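Local coordinates for YopX protein domain-containing protein (Enterococcus faecalis, PDB 2OX7), which is of unknown function but belongs to the YopX family and forms a four-chain assembly of beta-rich subunits, at residues P5-W10 / I67-G72; I32-D37 / D61-V66; L73-G78 / G130-G135; D85-D90 / H102-A107. All blocks are in the same frame, centred on the assembly; numbering follows the deposited sequence.

Contact 1. Residues P5-W10 / I67-G72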
loop_
_atom_site.group_PDB
_atom_site.type_symbol
_atom_site.label_atom_id
_atom_site.label_comp_id
_atom_site.label_asym_id
_atom_site.label_seq_id
_atom_site.Cartn_x
_atom_site.Cartn_y
_atom_site.Cartn_z
ATOM N N PRO A 5 -7.727 -3.395 20.316
ATOM C CA PRO A 5 -8.974 -3.953 19.731
ATOM C C PRO A 5 -10.235 -3.366 20.358
ATOM O O PRO A 5 -10.480 -3.484 21.569
ATOM C CB PRO A 5 -8.906 -5.449 20.013
ATOM C CG PRO A 5 -7.799 -5.642 21.003
ATOM C CD PRO A 5 -6.979 -4.382 21.127
ATOM N N LYS A 6 -11.042 -2.760 19.509
ATOM C CA LYS A 6 -12.256 -2.150 19.926
ATOM C C LYS A 6 -13.281 -2.536 18.881
ATOM O O LYS A 6 -13.000 -2.445 17.668
ATOM C CB LYS A 6 -12.081 -0.636 20.034
ATOM C CG LYS A 6 -13.319 0.083 20.453
ATOM C CD LYS A 6 -12.980 1.538 20.743
ATOM C CE LYS A 6 -14.009 2.137 21.671
ATOM N NZ LYS A 6 -13.648 1.775 23.090
ATOM N N PHE A 7 -14.453 -2.993 19.336
ATOM C CA PHE A 7 -15.454 -3.520 18.427
ATOM C C PHE A 7 -16.814 -2.902 18.645
ATOM O O PHE A 7 -17.176 -2.564 19.781
ATOM C CB PHE A 7 -15.603 -5.063 18.574
ATOM C CG PHE A 7 -14.323 -5.801 18.336
ATOM C CD1 PHE A 7 -13.904 -6.103 17.039
ATOM C CD2 PHE A 7 -13.523 -6.163 19.406
ATOM C CE1 PHE A 7 -12.681 -6.770 16.826
ATOM C CE2 PHE A 7 -12.318 -6.805 19.210
ATOM C CZ PHE A 7 -11.897 -7.113 17.913
ATOM N N ARG A 8 -17.565 -2.793 17.555
ATOM C CA ARG A 8 -19.004 -2.451 17.603
ATOM C C ARG A 8 -19.761 -3.535 16.839
ATOM O O ARG A 8 -19.176 -4.281 16.038
ATOM C CB ARG A 8 -19.295 -1.066 17.010
ATOM C CG ARG A 8 -19.051 -0.988 15.519
ATOM C CD ARG A 8 -19.216 0.412 14.978
ATOM N NE ARG A 8 -19.101 0.399 13.506
ATOM C CZ ARG A 8 -19.129 1.499 12.755
ATOM N NH1 ARG A 8 -19.222 2.679 13.346
ATOM N NH2 ARG A 8 -19.015 1.406 11.427
ATOM N N ALA A 9 -21.066 -3.644 17.101
ATOM C CA ALA A 9 -21.877 -4.684 16.476
ATOM C C ALA A 9 -23.220 -4.140 16.039
ATOM O O ALA A 9 -23.848 -3.361 16.758
ATOM C CB ALA A 9 -22.101 -5.841 17.418
ATOM N N TRP A 10 -23.619 -4.512 14.838
ATOM C CA TRP A 10 -24.921 -4.131 14.314
ATOM C C TRP A 10 -25.791 -5.332 14.575
ATOM O O TRP A 10 -25.462 -6.435 14.147
ATOM C CB TRP A 10 -24.838 -3.876 12.822
ATOM C CG TRP A 10 -26.160 -3.599 12.149
ATOM C CD1 TRP A 10 -26.766 -4.373 11.192
ATOM C CD2 TRP A 10 -27.006 -2.465 12.347
ATOM N NE1 TRP A 10 -27.941 -3.786 10.791
ATOM C CE2 TRP A 10 -28.116 -2.618 11.483
ATOM C CE3 TRP A 10 -26.928 -1.324 13.160
ATOM C CZ2 TRP A 10 -29.147 -1.673 11.407
ATOM C CZ3 TRP A 10 -27.956 -0.401 13.113
ATOM C CH2 TRP A 10 -29.061 -0.580 12.227
ATOM N N ILE A 67 -20.009 -7.899 13.376
ATOM C CA ILE A 67 -18.929 -7.217 14.118
ATOM C C ILE A 67 -18.082 -6.347 13.178
ATOM O O ILE A 67 -17.854 -6.725 12.004
ATOM C CB ILE A 67 -18.010 -8.219 14.846
ATOM C CG1 ILE A 67 -18.815 -9.063 15.831
ATOM C CG2 ILE A 67 -16.895 -7.504 15.631
ATOM C CD1 ILE A 67 -19.245 -8.316 17.102
HETATM N N MSE A 68 -17.638 -5.196 13.709
HETATM C CA MSE A 68 -16.766 -4.262 12.978
HETATM C C MSE A 68 -15.718 -3.798 13.954
HETATM O O MSE A 68 -16.039 -3.509 15.117
HETATM C CB MSE A 68 -17.558 -3.065 12.446
HETATM C CG MSE A 68 -18.513 -3.411 11.308
HETATM SE SE MSE A 68 -19.961 -2.073 11.221
HETATM C CE MSE A 68 -21.265 -2.992 12.407
ATOM N N GLN A 69 -14.464 -3.699 13.494
ATOM C CA GLN A 69 -13.388 -3.338 14.392
ATOM C C GLN A 69 -12.948 -1.909 14.124
ATOM O O GLN A 69 -13.018 -1.432 12.990
ATOM C CB GLN A 69 -12.193 -4.293 14.189
ATOM C CG GLN A 69 -11.060 -4.013 15.163
ATOM C CD GLN A 69 -9.963 -5.098 15.151
ATOM O OE1 GLN A 69 -10.087 -6.120 14.465
ATOM N NE2 GLN A 69 -8.925 -4.886 15.957
ATOM N N SER A 70 -12.492 -1.246 15.168
ATOM C CA SER A 70 -11.844 0.066 14.979
ATOM C C SER A 70 -10.543 -0.046 14.191
ATOM O O SER A 70 -9.682 -0.935 14.470
ATOM C CB SER A 70 -11.571 0.721 16.306
ATOM O OG SER A 70 -10.792 1.913 16.152
ATOM N N THR A 71 -10.352 0.892 13.268
ATOM C CA THR A 71 -9.080 0.960 12.499
ATOM C C THR A 71 -7.948 1.554 13.308
ATOM O O THR A 71 -6.774 1.497 12.872
ATOM C CB THR A 71 -9.197 1.860 11.267
ATOM O OG1 THR A 71 -9.445 3.197 11.700
ATOM C CG2 THR A 71 -10.336 1.398 10.314
ATOM N N GLY A 72 -8.280 2.183 14.437
ATOM C CA GLY A 72 -7.281 2.939 15.206
ATOM C C GLY A 72 -7.060 4.335 14.663
ATOM O O GLY A 72 -6.325 5.118 15.260
HETATM O O HOH W 1 -9.272 -2.150 17.039
#
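Phe7-Trp10 and Ile67-Thr71 run antiparallel as neighbouring strands, their axes 4.7 Å apart, with Arg8 and Met68 as a hydrogen-bonded pair flanked by the non-hydrogen-bonded pairs Phe7-Gln69 and Ala9-Ile67. Arg8 N donates to Met68 O at 3.0 Å and Met68 N to Arg8 O at 2.9 Å; beyond the strand start, Ser70 N reaches Lys6 O at 2.8 Å. On the face carrying Phe7 and Ala9, CG2 of Ile67 meets Phe7 CD1 at 3.6 Å, while its CD1 rests on the Ala9 methyl. The Gln69 chain, extended with CG opposite its own N (chi1 -177°), runs beside the Phe7 ring, amide and ring planes 48° apart. On the other face the selenium of the selenomethionine Met68 sits at the edge of the Arg8 guanidinium, SE to NE 3.5 Å, and its CE methyl touches Trp10 CB. One water accepts from Lys6 N and Gln69 NE2 and donates to Ser70 O, bridging the two segments just before strand 7-10 begins. Gln69 thus bonds one face to Gln69 of the second subunit; on the other, NH2 of buried Arg8 holds the guanidinium by a salt bridge with Asp85 and a hydrogen bond to Glu83 O, while NE, against selenium, has no hydrogen-bonding partner.

Contact 2. Residues I32-D37 / D61-V66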
loop_
_atom_site.group_PDB
_atom_site.type_symbol
_atom_site.label_atom_id
_atom_site.label_comp_id
_atom_site.label_asym_id
_atom_site.label_seq_id
_atom_site.Cartn_x
_atom_site.Cartn_y
_atom_site.Cartn_z
ATOM N N ILE A 32 -19.905 -16.999 18.367
ATOM C CA ILE A 32 -20.948 -17.789 19.023
ATOM C C ILE A 32 -21.567 -17.054 20.211
ATOM O O ILE A 32 -22.621 -17.457 20.717
ATOM C CB ILE A 32 -20.458 -19.217 19.390
ATOM C CG1 ILE A 32 -19.262 -19.171 20.359
ATOM C CG2 ILE A 32 -20.150 -20.019 18.110
ATOM C CD1 ILE A 32 -18.911 -20.541 21.010
ATOM N N ALA A 33 -20.930 -15.965 20.640
ATOM C CA ALA A 33 -21.475 -15.136 21.715
ATOM C C ALA A 33 -21.040 -13.692 21.581
ATOM O O ALA A 33 -20.086 -13.374 20.862
ATOM C CB ALA A 33 -21.067 -15.686 23.099
ATOM N N ILE A 34 -21.745 -12.826 22.294
ATOM C CA ILE A 34 -21.347 -11.444 22.409
ATOM C C ILE A 34 -21.593 -10.946 23.826
ATOM O O ILE A 34 -22.675 -11.150 24.395
ATOM C CB ILE A 34 -22.035 -10.568 21.315
ATOM C CG1 ILE A 34 -21.440 -9.163 21.275
ATOM C CG2 ILE A 34 -23.566 -10.557 21.458
ATOM C CD1 ILE A 34 -21.823 -8.410 19.997
ATOM N N ILE A 35 -20.566 -10.341 24.399
ATOM C CA ILE A 35 -20.699 -9.619 25.659
ATOM C C ILE A 35 -20.840 -8.130 25.364
ATOM O O ILE A 35 -19.935 -7.519 24.769
ATOM C CB ILE A 35 -19.472 -9.853 26.561
ATOM C CG1 ILE A 35 -19.355 -11.350 26.910
ATOM C CG2 ILE A 35 -19.564 -8.979 27.810
ATOM C CD1 ILE A 35 -18.122 -11.737 27.718
ATOM N N THR A 36 -21.963 -7.548 25.774
ATOM C CA THR A 36 -22.182 -6.123 25.580
ATOM C C THR A 36 -21.790 -5.280 26.799
ATOM O O THR A 36 -21.407 -4.113 26.642
ATOM C CB THR A 36 -23.624 -5.810 25.112
ATOM O OG1 THR A 36 -24.561 -6.496 25.951
ATOM C CG2 THR A 36 -23.832 -6.284 23.692
ATOM N N ASP A 37 -21.871 -5.870 27.998
ATOM C CA ASP A 37 -21.418 -5.237 29.257
ATOM C C ASP A 37 -20.813 -6.278 30.185
ATOM O O ASP A 37 -21.307 -7.399 30.272
ATOM C CB ASP A 37 -22.572 -4.563 30.040
ATOM C CG ASP A 37 -23.281 -3.510 29.242
ATOM O OD1 ASP A 37 -23.003 -2.306 29.464
ATOM O OD2 ASP A 37 -24.104 -3.888 28.376
ATOM N N ASP A 61 -31.113 -19.162 14.919
ATOM C CA ASP A 61 -30.800 -19.940 13.734
ATOM C C ASP A 61 -29.551 -19.341 13.089
ATOM O O ASP A 61 -28.590 -20.063 12.784
ATOM C CB ASP A 61 -31.987 -19.932 12.770
ATOM C CG ASP A 61 -33.291 -20.343 13.446
ATOM O OD1 ASP A 61 -33.789 -19.576 14.308
ATOM O OD2 ASP A 61 -33.817 -21.428 13.113
ATOM N N GLU A 62 -29.569 -18.020 12.899
ATOM C CA GLU A 62 -28.381 -17.270 12.494
ATOM C C GLU A 62 -28.184 -16.108 13.461
ATOM O O GLU A 62 -29.076 -15.259 13.632
ATOM C CB GLU A 62 -28.448 -16.829 11.014
ATOM C CG GLU A 62 -28.667 -15.335 10.739
ATOM C CD GLU A 62 -30.138 -14.940 10.612
ATOM O OE1 GLU A 62 -30.586 -14.035 11.358
ATOM O OE2 GLU A 62 -30.844 -15.524 9.753
ATOM N N PHE A 63 -27.029 -16.110 14.122
ATOM C CA PHE A 63 -26.674 -15.101 15.108
ATOM C C PHE A 63 -26.707 -13.733 14.424
ATOM O O PHE A 63 -25.957 -13.504 13.483
ATOM C CB PHE A 63 -25.294 -15.424 15.672
ATOM C CG PHE A 63 -25.003 -14.774 16.993
ATOM C CD1 PHE A 63 -25.926 -14.818 18.036
ATOM C CD2 PHE A 63 -23.789 -14.120 17.201
ATOM C CE1 PHE A 63 -25.643 -14.219 19.266
ATOM C CE2 PHE A 63 -23.501 -13.523 18.424
ATOM C CZ PHE A 63 -24.424 -13.579 19.461
ATOM N N PRO A 64 -27.611 -12.838 14.865
ATOM C CA PRO A 64 -27.924 -11.635 14.081
ATOM C C PRO A 64 -27.023 -10.433 14.388
ATOM O O PRO A 64 -27.496 -9.303 14.422
ATOM C CB PRO A 64 -29.347 -11.326 14.531
ATOM C CG PRO A 64 -29.339 -11.686 15.975
ATOM C CD PRO A 64 -28.415 -12.883 16.105
ATOM N N TYR A 65 -25.745 -10.677 14.628
ATOM C CA TYR A 65 -24.820 -9.595 14.976
ATOM C C TYR A 65 -23.683 -9.560 13.971
ATOM O O TYR A 65 -23.140 -10.610 13.609
ATOM C CB TYR A 65 -24.270 -9.783 16.382
ATOM C CG TYR A 65 -25.338 -9.782 17.455
ATOM C CD1 TYR A 65 -25.738 -8.606 18.073
ATOM C CD2 TYR A 65 -25.959 -10.976 17.844
ATOM C CE1 TYR A 65 -26.720 -8.611 19.057
ATOM C CE2 TYR A 65 -26.936 -10.992 18.823
ATOM C CZ TYR A 65 -27.318 -9.813 19.423
ATOM O OH TYR A 65 -28.289 -9.840 20.413
ATOM N N VAL A 66 -23.352 -8.352 13.511
ATOM C CA VAL A 66 -22.288 -8.156 12.523
ATOM C C VAL A 66 -21.211 -7.340 13.228
ATOM O O VAL A 66 -21.484 -6.212 13.644
ATOM C CB VAL A 66 -22.820 -7.390 11.291
ATOM C CG1 VAL A 66 -21.685 -7.020 10.336
ATOM C CG2 VAL A 66 -23.909 -8.209 10.563
#
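Strand 32-35 and the segment leading into strand 65-66 approach without a single hydrogen bond between them, the CA atoms of Ile32 and Phe63 7.4 Å apart and those of Ile34 and Tyr65 8.4 Å apart. The arrangement is side-chain packing between two antiparallel sheets: Ile34 belongs to the sheet of strands 21-25, 31-41 and 46-56, Tyr65 to that of strands 16-19, 7-11 and 65-71. A classic beta bulge, in which Ile32 and Ala33 both face Leu24, interrupts the first strand just before the main point of contact.

Ile34 carries its side of the interface. With CG1 opposite the backbone N (chi1 -170°), its other branch, CG2, is directed to both aromatic rings. This methyl meets Phe63 CZ at 3.7 Å, in an approach oblique to the ring, and stands over the face of Tyr65 as a CH-pi contact. Phe63 also lies along the backbone of the bulge: its CZ is 4.0 Å from Ala33 C, and Ile32 O is over one ring face. Within the second segment Tyr65 CD2 lies above the centre of the Phe63 ring, the two ring planes inclined at about 50°.

Further out, Tyr65 OH bonds to Asp55 of strand 46-56, tying the tyrosine to the sheet that holds Ile34 by a polar link, while Ile34 also packs on Ala9 of strand 7-11. On the bulge, Ile32 and Ala33 pack against Phe38 and Ile40 of the second subunit. The CH-pi contact is almost perfectly centred: Ile34 CG2 is 4.2 Å from the Tyr65 ring centroid and only 4° off the ring normal.

Contact 3. Residues L73-G78 / G130-G135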
loop_
_atom_site.group_PDB
_atom_site.type_symbol
_atom_site.label_atom_id
_atom_site.label_comp_id
_atom_site.label_asym_id
_atom_site.label_seq_id
_atom_site.Cartn_x
_atom_site.Cartn_y
_atom_site.Cartn_z
ATOM N N LEU A 73 -7.704 4.661 13.546
ATOM C CA LEU A 73 -7.493 5.989 12.965
ATOM C C LEU A 73 -8.668 6.884 13.298
ATOM O O LEU A 73 -9.785 6.388 13.506
ATOM C CB LEU A 73 -7.330 5.887 11.457
ATOM C CG LEU A 73 -6.148 4.977 11.024
ATOM C CD1 LEU A 73 -6.221 4.767 9.530
ATOM C CD2 LEU A 73 -4.795 5.509 11.499
ATOM N N LYS A 74 -8.405 8.195 13.337
ATOM C CA LYS A 74 -9.435 9.195 13.671
ATOM C C LYS A 74 -9.795 10.045 12.452
ATOM O O LYS A 74 -8.923 10.380 11.626
ATOM C CB LYS A 74 -8.936 10.095 14.807
ATOM C CG LYS A 74 -8.831 9.343 16.161
ATOM C CD LYS A 74 -8.075 10.274 17.124
ATOM C CE LYS A 74 -8.092 9.828 18.573
ATOM N NZ LYS A 74 -7.724 8.428 18.685
ATOM N N ASP A 75 -11.048 10.485 12.374
ATOM C CA ASP A 75 -11.381 11.493 11.362
ATOM C C ASP A 75 -11.023 12.918 11.813
ATOM O O ASP A 75 -10.468 13.129 12.920
ATOM C CB ASP A 75 -12.851 11.390 10.880
ATOM C CG ASP A 75 -13.869 12.011 11.849
ATOM O OD1 ASP A 75 -13.453 12.540 12.898
ATOM O OD2 ASP A 75 -15.113 11.932 11.535
ATOM N N LYS A 76 -11.363 13.886 10.964
ATOM C CA LYS A 76 -11.084 15.299 11.211
ATOM C C LYS A 76 -11.683 15.815 12.532
ATOM O O LYS A 76 -11.161 16.782 13.113
ATOM C CB LYS A 76 -11.654 16.094 10.042
ATOM C CG LYS A 76 -11.162 17.483 9.902
ATOM C CD LYS A 76 -12.008 18.122 8.785
ATOM C CE LYS A 76 -11.741 19.611 8.708
ATOM N NZ LYS A 76 -12.377 20.223 7.527
ATOM N N ASN A 77 -12.767 15.190 12.994
ATOM C CA ASN A 77 -13.377 15.544 14.284
ATOM C C ASN A 77 -12.871 14.696 15.460
ATOM O O ASN A 77 -13.470 14.744 16.551
ATOM C CB ASN A 77 -14.889 15.405 14.213
ATOM C CG ASN A 77 -15.589 16.625 13.637
ATOM O OD1 ASN A 77 -15.068 17.752 13.648
ATOM N ND2 ASN A 77 -16.843 16.409 13.209
ATOM N N GLY A 78 -11.816 13.902 15.265
ATOM C CA GLY A 78 -11.343 13.015 16.331
ATOM C C GLY A 78 -12.179 11.797 16.621
ATOM O O GLY A 78 -11.934 11.115 17.617
ATOM N N GLY A 130 -9.468 17.304 4.697
ATOM C CA GLY A 130 -9.680 16.209 5.649
ATOM C C GLY A 130 -10.981 15.463 5.356
ATOM O O GLY A 130 -11.770 15.890 4.503
ATOM N N TYR A 131 -11.176 14.338 6.045
ATOM C CA TYR A 131 -12.353 13.443 5.846
ATOM C C TYR A 131 -13.140 13.368 7.143
ATOM O O TYR A 131 -12.563 13.398 8.263
ATOM C CB TYR A 131 -11.960 11.983 5.434
ATOM C CG TYR A 131 -11.491 11.927 4.026
ATOM C CD1 TYR A 131 -12.370 11.542 3.010
ATOM C CD2 TYR A 131 -10.209 12.367 3.674
ATOM C CE1 TYR A 131 -11.964 11.533 1.687
ATOM C CE2 TYR A 131 -9.787 12.355 2.328
ATOM C CZ TYR A 131 -10.678 11.951 1.349
ATOM O OH TYR A 131 -10.336 11.971 0.004
ATOM N N LEU A 132 -14.435 13.157 6.991
ATOM C CA LEU A 132 -15.331 13.029 8.134
ATOM C C LEU A 132 -16.193 11.782 7.997
ATOM O O LEU A 132 -16.632 11.481 6.910
ATOM C CB LEU A 132 -16.225 14.257 8.187
ATOM C CG LEU A 132 -15.612 15.573 8.704
ATOM C CD1 LEU A 132 -16.645 16.708 8.587
ATOM C CD2 LEU A 132 -15.200 15.395 10.172
ATOM N N VAL A 133 -16.433 11.091 9.106
ATOM C CA VAL A 133 -17.367 9.955 9.122
ATOM C C VAL A 133 -18.795 10.546 9.086
ATOM O O VAL A 133 -19.175 11.299 9.987
ATOM C CB VAL A 133 -17.272 9.178 10.404
ATOM C CG1 VAL A 133 -18.328 8.027 10.415
ATOM C CG2 VAL A 133 -15.872 8.535 10.537
ATOM N N ILE A 134 -19.584 10.149 8.105
ATOM C CA ILE A 134 -20.956 10.685 8.027
ATOM C C ILE A 134 -22.051 9.610 8.117
ATOM O O ILE A 134 -23.231 9.892 7.896
ATOM C CB ILE A 134 -21.123 11.552 6.816
ATOM C CG1 ILE A 134 -20.845 10.755 5.516
ATOM C CG2 ILE A 134 -20.367 12.869 7.040
ATOM C CD1 ILE A 134 -21.468 11.422 4.329
ATOM N N GLY A 135 -21.650 8.414 8.500
ATOM C CA GLY A 135 -22.581 7.294 8.675
ATOM C C GLY A 135 -21.887 5.973 8.442
ATOM O O GLY A 135 -20.635 5.883 8.386
#
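Leu132, Asp75 and Lys76 bury the most surface where the turn after strand 73-74 meets strand 131-135. Asp75 acts through its carboxylate. Its CG lies between the backbone N and the carbonyl carbon (chi1 79°), which brings OD2 to Val133 N at 2.9 Å in an almost straight bond of 177° that uses the anti lone pair, the one away from OD1. The other oxygen serves the turn itself, accepting weakly from Asn77 N and bonding to Val79 N just beyond it, so both oxygens are engaged and the rotation of the carboxylate is well defined.

Lys76 contributes first through its backbone, whose N donates to Tyr131 O at 3.0 Å. Together with the carboxylate bond, this holds two successive outward-facing groups of the strand on either side of Leu132. The Leu132 side chain then turns one methyl, CD2, into the loop, 3.6 Å from both Lys76 CB and Asn77 ND2. Beyond CG the lysine runs out extended past Gly130 to a salt bridge between NZ and Asp90, and NZ also bonds to Asp129 O.

Asp75 to Gly78 is a type I beta turn, closed by Gly78 N bonding to Asp75 O at 2.8 Å. The arrangement is a type I beta turn whose first residue, Asp75, bonds by its side chain to an edge strand, here 131-136, one of the two outermost strands of the four-stranded antiparallel sheet.

Contact 4. Residues D85-D90 / H102-A107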
loop_
_atom_site.group_PDB
_atom_site.type_symbol
_atom_site.label_atom_id
_atom_site.label_comp_id
_atom_site.label_asym_id
_atom_site.label_seq_id
_atom_site.Cartn_x
_atom_site.Cartn_y
_atom_site.Cartn_z
ATOM N N ASP A 85 -17.772 2.182 8.287
ATOM C CA ASP A 85 -18.004 3.617 8.210
ATOM C C ASP A 85 -17.958 4.136 6.795
ATOM O O ASP A 85 -17.280 3.579 5.924
ATOM C CB ASP A 85 -16.993 4.409 9.066
ATOM C CG ASP A 85 -17.367 4.429 10.567
ATOM O OD1 ASP A 85 -18.554 4.179 10.938
ATOM O OD2 ASP A 85 -16.492 4.750 11.396
ATOM N N ILE A 86 -18.628 5.265 6.585
ATOM C CA ILE A 86 -18.602 5.982 5.293
ATOM C C ILE A 86 -18.016 7.369 5.496
ATOM O O ILE A 86 -18.475 8.135 6.396
ATOM C CB ILE A 86 -20.065 6.070 4.688
ATOM C CG1 ILE A 86 -20.599 4.656 4.400
ATOM C CG2 ILE A 86 -20.073 7.055 3.476
ATOM C CD1 ILE A 86 -22.173 4.577 4.238
ATOM N N LEU A 87 -16.949 7.680 4.742
ATOM C CA LEU A 87 -16.243 8.968 4.920
ATOM C C LEU A 87 -16.477 9.866 3.725
ATOM O O LEU A 87 -16.613 9.372 2.591
ATOM C CB LEU A 87 -14.742 8.744 5.062
ATOM C CG LEU A 87 -14.246 8.337 6.457
ATOM C CD1 LEU A 87 -14.841 7.049 6.995
ATOM C CD2 LEU A 87 -12.745 8.188 6.279
ATOM N N VAL A 88 -16.504 11.167 3.970
ATOM C CA VAL A 88 -16.545 12.141 2.887
ATOM C C VAL A 88 -15.435 13.146 3.046
ATOM O O VAL A 88 -15.059 13.472 4.175
ATOM C CB VAL A 88 -17.885 12.908 2.829
ATOM C CG1 VAL A 88 -18.959 11.965 2.360
ATOM C CG2 VAL A 88 -18.189 13.587 4.162
ATOM N N TYR A 89 -14.928 13.644 1.929
ATOM C CA TYR A 89 -13.964 14.742 1.944
ATOM C C TYR A 89 -14.663 16.069 2.268
ATOM O O TYR A 89 -15.660 16.456 1.611
ATOM C CB TYR A 89 -13.276 14.824 0.574
ATOM C CG TYR A 89 -12.144 15.806 0.570
ATOM C CD1 TYR A 89 -10.998 15.573 1.317
ATOM C CD2 TYR A 89 -12.209 16.960 -0.213
ATOM C CE1 TYR A 89 -9.961 16.483 1.326
ATOM C CE2 TYR A 89 -11.180 17.870 -0.215
ATOM C CZ TYR A 89 -10.039 17.608 0.528
ATOM O OH TYR A 89 -8.987 18.521 0.530
ATOM N N ASP A 90 -14.152 16.779 3.261
ATOM C CA ASP A 90 -14.892 17.877 3.872
ATOM C C ASP A 90 -14.641 19.199 3.114
ATOM O O ASP A 90 -14.249 20.214 3.686
ATOM C CB ASP A 90 -14.593 17.945 5.374
ATOM C CG ASP A 90 -15.426 18.994 6.100
ATOM O OD1 ASP A 90 -16.600 19.182 5.699
ATOM O OD2 ASP A 90 -14.913 19.612 7.076
ATOM N N HIS A 102 -16.908 7.241 0.594
ATOM C CA HIS A 102 -16.162 6.016 0.481
ATOM C C HIS A 102 -16.308 5.210 1.754
ATOM O O HIS A 102 -16.153 5.731 2.840
ATOM C CB HIS A 102 -14.681 6.332 0.257
ATOM C CG HIS A 102 -14.469 7.362 -0.807
ATOM N ND1 HIS A 102 -14.358 7.037 -2.133
ATOM C CD2 HIS A 102 -14.413 8.710 -0.740
ATOM C CE1 HIS A 102 -14.221 8.138 -2.846
ATOM N NE2 HIS A 102 -14.239 9.169 -2.024
ATOM N N GLU A 103 -16.626 3.948 1.585
ATOM C CA GLU A 103 -16.801 2.982 2.659
ATOM C C GLU A 103 -15.449 2.429 3.142
ATOM O O GLU A 103 -14.538 2.153 2.332
ATOM C CB GLU A 103 -17.589 1.814 2.063
ATOM C CG GLU A 103 -17.896 0.695 2.988
ATOM C CD GLU A 103 -18.668 -0.440 2.276
ATOM O OE1 GLU A 103 -18.686 -1.529 2.842
ATOM O OE2 GLU A 103 -19.203 -0.242 1.144
ATOM N N ILE A 104 -15.318 2.226 4.440
ATOM C CA ILE A 104 -14.124 1.595 4.994
ATOM C C ILE A 104 -14.291 0.096 5.015
ATOM O O ILE A 104 -15.315 -0.453 5.524
ATOM C CB ILE A 104 -13.823 2.140 6.405
ATOM C CG1 ILE A 104 -13.712 3.674 6.359
ATOM C CG2 ILE A 104 -12.557 1.498 7.001
ATOM C CD1 ILE A 104 -12.648 4.219 5.359
ATOM N N ALA A 105 -13.283 -0.598 4.488
ATOM C CA ALA A 105 -13.296 -2.065 4.564
ATOM C C ALA A 105 -11.921 -2.601 4.989
ATOM O O ALA A 105 -10.954 -1.824 5.078
ATOM C CB ALA A 105 -13.734 -2.619 3.215
ATOM N N TYR A 106 -11.840 -3.903 5.303
ATOM C CA TYR A 106 -10.569 -4.568 5.514
ATOM C C TYR A 106 -10.415 -5.673 4.477
ATOM O O TYR A 106 -11.371 -6.402 4.205
ATOM C CB TYR A 106 -10.493 -5.201 6.903
ATOM C CG TYR A 106 -9.185 -5.910 7.182
ATOM C CD1 TYR A 106 -8.139 -5.242 7.815
ATOM C CD2 TYR A 106 -8.977 -7.257 6.812
ATOM C CE1 TYR A 106 -6.939 -5.863 8.068
ATOM C CE2 TYR A 106 -7.771 -7.895 7.081
ATOM C CZ TYR A 106 -6.764 -7.197 7.703
ATOM O OH TYR A 106 -5.564 -7.781 7.978
ATOM N N ALA A 107 -9.221 -5.804 3.899
ATOM C CA ALA A 107 -8.955 -6.989 3.068
ATOM C C ALA A 107 -7.483 -7.200 2.991
ATOM O O ALA A 107 -6.714 -6.224 2.820
ATOM C CB ALA A 107 -9.502 -6.793 1.675
#
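Leu87 and Ile104 form the apolar centre of this contact, Leu87 CD1 touching Ile104 CG1 at 3.6 Å and Ile104 CD1 at 3.9 Å. With CG1 opposite its own carbonyl carbon (chi1 -55°), the isoleucine brings that branch against both Leu87 CD1 and Asp85 O. The backbone of its own residue is bound to the same oxygen, for Ile104 N donates to Asp85 O at 2.8 Å.

Around this pair runs the strand ladder. Leu87 and His102 are a hydrogen-bonded pair: Leu87 N reaches His102 O at 2.8 Å, with the donor tilted 27° from the carbonyl plane, and His102 N returns to Leu87 O at 2.9 Å, this time in the plane. Ile86 and Glu103, the adjoining non-hydrogen-bonded pair, lie on the other face, their CA atoms 4.4 Å apart.

A second shell sets these residues in place. Trp113 of strand 110-113 packs on both Leu87 and Ile104, and His102 ND1 bonds to Glu114 O. Asp85 holds the start of its strand by accepting from Phe82 N through OD2. Farther along the second strand, Tyr106 OH bonds to Thr71 O of the second subunit. Strands 85-89 and 101-107 thus make a beta hairpin with a long connection, forming the middle of a four-stranded antiparallel sheet.

In the fold
Contact 2 is nested within the loop closed by contact 1, and contact 4 within that closed by contact 3; the two nests follow in series along the chain. Contacts 1 and 2 share strand 65-71, their centres 14 Å apart. Contacts 3 and 4, centres 9 Å apart, reach neighbouring strands of the four-stranded sheet. Contact 1 lies near the middle of the chain, joined to contact 4 by the Arg8-Asp85 salt bridge, whereas the centres of contacts 2 and 3 lie about 28 Å apart on opposite sides. The second three-stranded sheet is thus inserted within the first along the chain, and the four-stranded sheet follows. All four contacts reach the second subunit, contact 3 through Leu73 alone.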